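Local atomic coordinates of polymerase X (Deinococcus radiodurans, PDB entry 2W9M), a protein that probably extends DNA by adding deoxyribonucleotides, as a family X DNA polymerase of DNA repair, and carries a zinc-binding phosphoesterase-like domain. Residues 150-153 against 154-158; 194-197 against 198-201. One frame throughout, in Å; residues are numbered along the deposited sequence.

Contact 1: residues 150-153 against 154-158; sequences NVVF and LFEAR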
ATOM      1  N   ASN A 150       3.684  13.845  17.680  1.00 35.20           N
ATOM      2  CA  ASN A 150       3.327  14.459  16.408  1.00 35.90           C
ATOM      3  C   ASN A 150       2.656  13.492  15.438  1.00 36.19           C
ATOM      4  O   ASN A 150       1.830  13.902  14.627  1.00 37.80           O
ATOM      5  CB  ASN A 150       4.548  15.121  15.765  1.00 37.10           C
ATOM      6  CG  ASN A 150       4.964  16.385  16.488  1.00 49.86           C
ATOM      7  OD1 ASN A 150       4.121  17.126  16.988  1.00 63.27           O
ATOM      8  ND2 ASN A 150       6.269  16.635  16.551  1.00 50.68           N
ATOM      9  N   VAL A 151       3.010  12.211  15.524  1.00 37.01           N
ATOM     10  CA  VAL A 151       2.362  11.187  14.709  1.00 30.04           C
ATOM     11  C   VAL A 151       0.938  10.958  15.199  1.00 33.58           C
ATOM     12  O   VAL A 151       0.024  10.755  14.400  1.00 34.51           O
ATOM     13  CB  VAL A 151       3.131   9.849  14.726  1.00 29.51           C
ATOM     14  CG1 VAL A 151       2.387   8.809  13.917  1.00 29.19           C
ATOM     15  CG2 VAL A 151       4.541  10.035  14.187  1.00 21.77           C
ATOM     16  N   VAL A 152       0.748  11.004  16.514  1.00 26.38           N
ATOM     17  CA  VAL A 152      -0.590  10.885  17.085  1.00 28.04           C
ATOM     18  C   VAL A 152      -1.526  11.970  16.550  1.00 33.83           C
ATOM     19  O   VAL A 152      -2.720  11.740  16.386  1.00 38.41           O
ATOM     20  CB  VAL A 152      -0.572  10.943  18.623  1.00 28.26           C
ATOM     21  CG1 VAL A 152      -1.987  11.101  19.164  1.00 18.27           C
ATOM     22  CG2 VAL A 152       0.080   9.697  19.192  1.00 24.29           C
ATOM     23  N   PHE A 153      -0.980  13.148  16.273  1.00 34.45           N
ATOM     24  CA  PHE A 153      -1.778  14.236  15.723  1.00 31.92           C
ATOM     25  C   PHE A 153      -2.245  13.917  14.307  1.00 42.87           C
ATOM     26  O   PHE A 153      -3.404  14.162  13.965  1.00 36.91           O
ATOM     27  CB  PHE A 153      -0.996  15.552  15.728  1.00 42.59           C
ATOM     28  CG  PHE A 153      -1.062  16.292  17.033  1.00 59.74           C
ATOM     29  CD1 PHE A 153      -0.013  16.232  17.935  1.00 60.16           C
ATOM     30  CD2 PHE A 153      -2.175  17.052  17.357  1.00 68.53           C
ATOM     31  CE1 PHE A 153      -0.072  16.914  19.135  1.00 65.42           C
ATOM     32  CE2 PHE A 153      -2.241  17.736  18.557  1.00 78.14           C
ATOM     33  CZ  PHE A 153      -1.189  17.667  19.446  1.00 74.41           C
ATOM     34  N   LEU A 154      -1.343  13.382  13.485  1.00 37.88           N
ATOM     35  CA  LEU A 154      -1.693  13.022  12.117  1.00 31.11           C
ATOM     36  C   LEU A 154      -2.840  12.017  12.117  1.00 38.06           C
ATOM     37  O   LEU A 154      -3.792  12.150  11.346  1.00 38.20           O
ATOM     38  CB  LEU A 154      -0.493  12.453  11.351  1.00 33.04           C
ATOM     39  CG  LEU A 154       0.461  13.431  10.657  1.00 36.43           C
ATOM     40  CD1 LEU A 154      -0.198  14.791  10.509  1.00 23.22           C
ATOM     41  CD2 LEU A 154       1.772  13.558  11.413  1.00 36.21           C
ATOM     42  N   PHE A 155      -2.749  11.024  12.998  1.00 32.49           N
ATOM     43  CA  PHE A 155      -3.750   9.967  13.070  1.00 30.33           C
ATOM     44  C   PHE A 155      -5.128  10.471  13.496  1.00 39.48           C
ATOM     45  O   PHE A 155      -6.146  10.042  12.954  1.00 41.79           O
ATOM     46  CB  PHE A 155      -3.301   8.839  14.004  1.00 23.28           C
ATOM     47  CG  PHE A 155      -2.299   7.903  13.391  1.00 30.82           C
ATOM     48  CD1 PHE A 155      -1.514   7.088  14.191  1.00 36.83           C
ATOM     49  CD2 PHE A 155      -2.132   7.847  12.018  1.00 36.26           C
ATOM     50  CE1 PHE A 155      -0.590   6.225  13.631  1.00 26.23           C
ATOM     51  CE2 PHE A 155      -1.207   6.987  11.451  1.00 39.38           C
ATOM     52  CZ  PHE A 155      -0.436   6.175  12.261  1.00 33.77           C
ATOM     53  N   GLU A 156      -5.162  11.375  14.467  1.00 42.23           N
ATOM     54  CA  GLU A 156      -6.434  11.881  14.978  1.00 40.95           C
ATOM     55  C   GLU A 156      -7.134  12.793  13.973  1.00 38.56           C
ATOM     56  O   GLU A 156      -8.350  12.955  14.016  1.00 53.66           O
ATOM     57  CB  GLU A 156      -6.234  12.586  16.323  1.00 38.38           C
ATOM     58  CG  GLU A 156      -5.715  11.649  17.401  1.00 43.74           C
ATOM     59  CD  GLU A 156      -5.709  12.269  18.781  1.00 60.12           C
ATOM     60  OE1 GLU A 156      -5.406  13.476  18.892  1.00 63.15           O
ATOM     61  OE2 GLU A 156      -6.001  11.542  19.757  1.00 68.65           O
ATOM     62  N   ALA A 157      -6.359  13.370  13.061  1.00 40.83           N
ATOM     63  CA  ALA A 157      -6.905  14.207  12.000  1.00 44.46           C
ATOM     64  C   ALA A 157      -7.777  13.384  11.056  1.00 51.53           C
ATOM     65  O   ALA A 157      -8.927  13.734  10.788  1.00 66.72           O
ATOM     66  CB  ALA A 157      -5.779  14.883  11.230  1.00 37.95           C
ATOM     67  N   ARG A 158      -7.211  12.292  10.552  1.00 47.87           N
ATOM     68  CA  ARG A 158      -7.913  11.366   9.668  1.00 45.20           C
ATOM     69  C   ARG A 158      -9.279  10.952  10.222  1.00 50.16           C
ATOM     70  O   ARG A 158      -9.443  10.769  11.430  1.00 47.18           O
ATOM     71  CB  ARG A 158      -7.046  10.123   9.436  1.00 36.66           C
ATOM     72  CG  ARG A 158      -5.906  10.341   8.459  1.00 39.28           C
ATOM     73  CD  ARG A 158      -4.577   9.854   9.021  1.00 46.79           C
ATOM     74  NE  ARG A 158      -4.459   8.400   9.073  1.00 49.75           N
ATOM     75  CZ  ARG A 158      -3.574   7.696   8.374  1.00 55.63           C
ATOM     76  NH1 ARG A 158      -2.722   8.312   7.562  1.00 29.60           N
ATOM     77  NH2 ARG A 158      -3.537   6.373   8.492  1.00 49.95           N
TER

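Contact 2: residues 194-197 against 198-201; sequences TVRA and AELT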
ATOM      1  N   THR A 194      -9.591   0.781   3.977  1.00 36.82           N
ATOM      2  CA  THR A 194      -9.629   1.841   4.971  1.00 34.44           C
ATOM      3  C   THR A 194     -10.478   1.366   6.153  1.00 46.40           C
ATOM      4  O   THR A 194     -11.412   0.585   5.972  1.00 42.39           O
ATOM      5  CB  THR A 194     -10.189   3.135   4.371  1.00 44.49           C
ATOM      6  OG1 THR A 194      -9.117   3.889   3.789  1.00 54.81           O
ATOM      7  CG2 THR A 194     -10.850   3.965   5.434  1.00 44.23           C
ATOM      8  N   VAL A 195     -10.146   1.824   7.358  1.00 38.86           N
ATOM      9  CA  VAL A 195     -10.690   1.233   8.579  1.00 29.83           C
ATOM     10  C   VAL A 195     -11.180   2.264   9.600  1.00 38.68           C
ATOM     11  O   VAL A 195     -10.471   3.219   9.920  1.00 43.47           O
ATOM     12  CB  VAL A 195      -9.637   0.329   9.238  1.00 28.01           C
ATOM     13  CG1 VAL A 195      -9.742   0.390  10.741  1.00 39.96           C
ATOM     14  CG2 VAL A 195      -9.777  -1.095   8.735  1.00 29.91           C
ATOM     15  N   ARG A 196     -12.388   2.060  10.121  1.00 31.49           N
ATOM     16  CA  ARG A 196     -12.976   3.007  11.067  1.00 42.13           C
ATOM     17  C   ARG A 196     -12.320   2.950  12.443  1.00 37.44           C
ATOM     18  O   ARG A 196     -12.267   3.953  13.155  1.00 35.41           O
ATOM     19  CB  ARG A 196     -14.483   2.783  11.201  1.00 46.98           C
ATOM     20  CG  ARG A 196     -14.873   1.367  11.597  1.00 68.48           C
ATOM     21  CD  ARG A 196     -16.392   1.200  11.642  1.00 64.37           C
ATOM     22  NE  ARG A 196     -16.924   1.148  13.002  1.00 67.91           N
ATOM     23  CZ  ARG A 196     -17.025   2.194  13.816  1.00 75.66           C
ATOM     24  NH1 ARG A 196     -16.615   3.394  13.427  1.00 79.60           N
ATOM     25  NH2 ARG A 196     -17.531   2.036  15.029  1.00 65.45           N
ATOM     26  N   ALA A 197     -11.828   1.774  12.817  1.00 33.77           N
ATOM     27  CA  ALA A 197     -11.182   1.605  14.111  1.00 28.34           C
ATOM     28  C   ALA A 197     -10.440   0.280  14.215  1.00 30.63           C
ATOM     29  O   ALA A 197     -10.669  -0.637  13.428  1.00 34.05           O
ATOM     30  CB  ALA A 197     -12.211   1.712  15.227  1.00 28.49           C
ATOM     31  N   ALA A 198      -9.542   0.188  15.191  1.00 32.32           N
ATOM     32  CA  ALA A 198      -8.942  -1.090  15.546  1.00 32.81           C
ATOM     33  C   ALA A 198      -9.965  -1.883  16.349  1.00 35.34           C
ATOM     34  O   ALA A 198     -10.153  -1.639  17.540  1.00 34.96           O
ATOM     35  CB  ALA A 198      -7.679  -0.882  16.352  1.00 24.87           C
ATOM     36  N   GLU A 199     -10.637  -2.819  15.686  1.00 24.15           N
ATOM     37  CA  GLU A 199     -11.683  -3.606  16.324  1.00 35.26           C
ATOM     38  C   GLU A 199     -11.186  -4.991  16.723  1.00 37.20           C
ATOM     39  O   GLU A 199     -10.512  -5.677  15.954  1.00 37.11           O
ATOM     40  CB  GLU A 199     -12.901  -3.722  15.409  1.00 41.87           C
ATOM     41  CG  GLU A 199     -13.734  -2.446  15.308  1.00 44.48           C
ATOM     42  CD  GLU A 199     -14.674  -2.448  14.108  1.00 67.07           C
ATOM     43  OE1 GLU A 199     -15.899  -2.608  14.309  1.00 61.61           O
ATOM     44  OE2 GLU A 199     -14.184  -2.296  12.963  1.00 50.99           O
ATOM     45  N   LEU A 200     -11.533  -5.395  17.936  1.00 33.16           N
ATOM     46  CA  LEU A 200     -11.081  -6.659  18.491  1.00 27.73           C
ATOM     47  C   LEU A 200     -12.286  -7.377  19.089  1.00 29.04           C
ATOM     48  O   LEU A 200     -13.249  -6.747  19.525  1.00 23.71           O
ATOM     49  CB  LEU A 200     -10.038  -6.397  19.581  1.00 26.00           C
ATOM     50  CG  LEU A 200      -8.745  -7.212  19.604  1.00 33.47           C
ATOM     51  CD1 LEU A 200      -8.142  -7.282  18.215  1.00 35.29           C
ATOM     52  CD2 LEU A 200      -7.752  -6.606  20.583  1.00 20.68           C
ATOM     53  N   THR A 201     -12.240  -8.698  19.100  1.00 34.41           N
ATOM     54  CA  THR A 201     -13.284  -9.467  19.758  1.00 29.02           C
ATOM     55  C   THR A 201     -12.645 -10.311  20.867  1.00 32.95           C
ATOM     56  O   THR A 201     -11.473 -10.676  20.783  1.00 39.42           O
ATOM     57  CB  THR A 201     -14.078 -10.314  18.744  1.00 28.89           C
ATOM     58  OG1 THR A 201     -15.481 -10.184  19.003  1.00 33.49           O
ATOM     59  CG2 THR A 201     -13.657 -11.769  18.801  1.00 30.50           C
TER

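Contact 1: residues 150-153 against 154-158
Val151 lays its CG1 methyl over one face of the Phe155 ring one helical turn further on, a CH-pi contact in which CG1 stands 4.3 Å from the ring centroid and 23° off the ring normal. The methyl sits off-centre, nearest the rim at CE1, and the two side chains run alongside each other in the same direction. Val151 CG1 reaches that position by standing anti to its own backbone nitrogen (chi1 178°). The guanidinium of Arg158, just beyond the helix, has Phe155 CD2 over one of its faces, while Arg158 NE is held by Gln161.

On the next flank Val152 and Glu156 also lie side by side. Val152 CG1 comes within 3.9 Å of the carboxylate carbon CD of Glu156, whose extended chain sets the carboxylate alongside the methyl. Leu154 turns back over the preceding turn and brings CD2 to 3.2 Å from Asn150 O.

Beneath these side chains runs the i to i+4 bonding of the last turns of helix 141-157. Phe155 N gives its hydrogen to Val151 O at 3.1 Å with an N-H...O angle of 161°, and Glu156 N and Ala157 N bond likewise to Val152 O and Phe153 O; the bond from Leu154 N to Asn150 O is weak.

Apolar Val151 and Phe155 suit their buried places against Leu124 and Leu121 of helix 121-130, whereas the charged Glu156 lies on an exposed side, next to the partly exposed Val152. The close carboxylates of Glu156 and Asp227 would probably raise each other's proton affinity.

Contact 2: residues 194-197 against 198-201
Arg196 and Glu199 cross at about a right angle, with the guanidinium and carboxylate planes turned 75° apart. This is a meeting of opposite charges short of a salt bridge: Arg196 NE lies 4.1 Å from Glu199 OE1, which approaches the guanidinium obliquely. The aliphatic part of the arginine is just as near: a first torsion that places CG between the backbone nitrogen and the carbonyl carbon (chi1 56°) sets Arg196 CG 4.0 Å from Glu199 OE2. The bend at chi3 goes with a guanidinium lying across the glutamate chain and not alongside it.

Each charge has its stronger partner outside the pair. Arg196 NH2 forms a salt bridge with Glu234 on the parallel neighbouring strand 231-238, while Glu199 OE2 accepts a hydrogen bond from Asp187 N, near the start of helix 186-190.

Between the two, Ala197 brings only a methyl, and its CB comes no closer than 4.4 Å to CG of Glu199. Small residues suit this buried stretch, where Ala197 packs on Pro232 and Ala198 on Val233 and on Val169 of helix 163-176. Arg196 and Ala197 form the break between 194-195 and 198-201, Arg196 with helical backbone angles.

Between Arg196 and Glu199 the attraction is electrostatic, without a direct bond. The bond from Asp187 N, with the nearby Arg196 and the long, weak ion pair to Arg250, would probably favour the charged form of Glu199, whose carboxylate ties the broken strand to helix 186-190.

In the fold
Contacts 1 and 2 follow one another along the polymerase X region, their centres about 16 Å apart and their nearest atoms about 8 Å apart, without touching. Contact 1 is partly buried and forms the end of helix 141-157; contact 2 is mostly buried and lies within strand 194-203 of a mixed sheet. The helix makes its backbone bonds largely within itself, whereas the strand makes them to neighbouring strands and adds charged partners. The two approach common ground at strand 161-162: Gln161 bonds to Phe155 and Arg158 of contact 1 and, through its backbone, to Val195 of contact 2. Both lie away from the zinc sites.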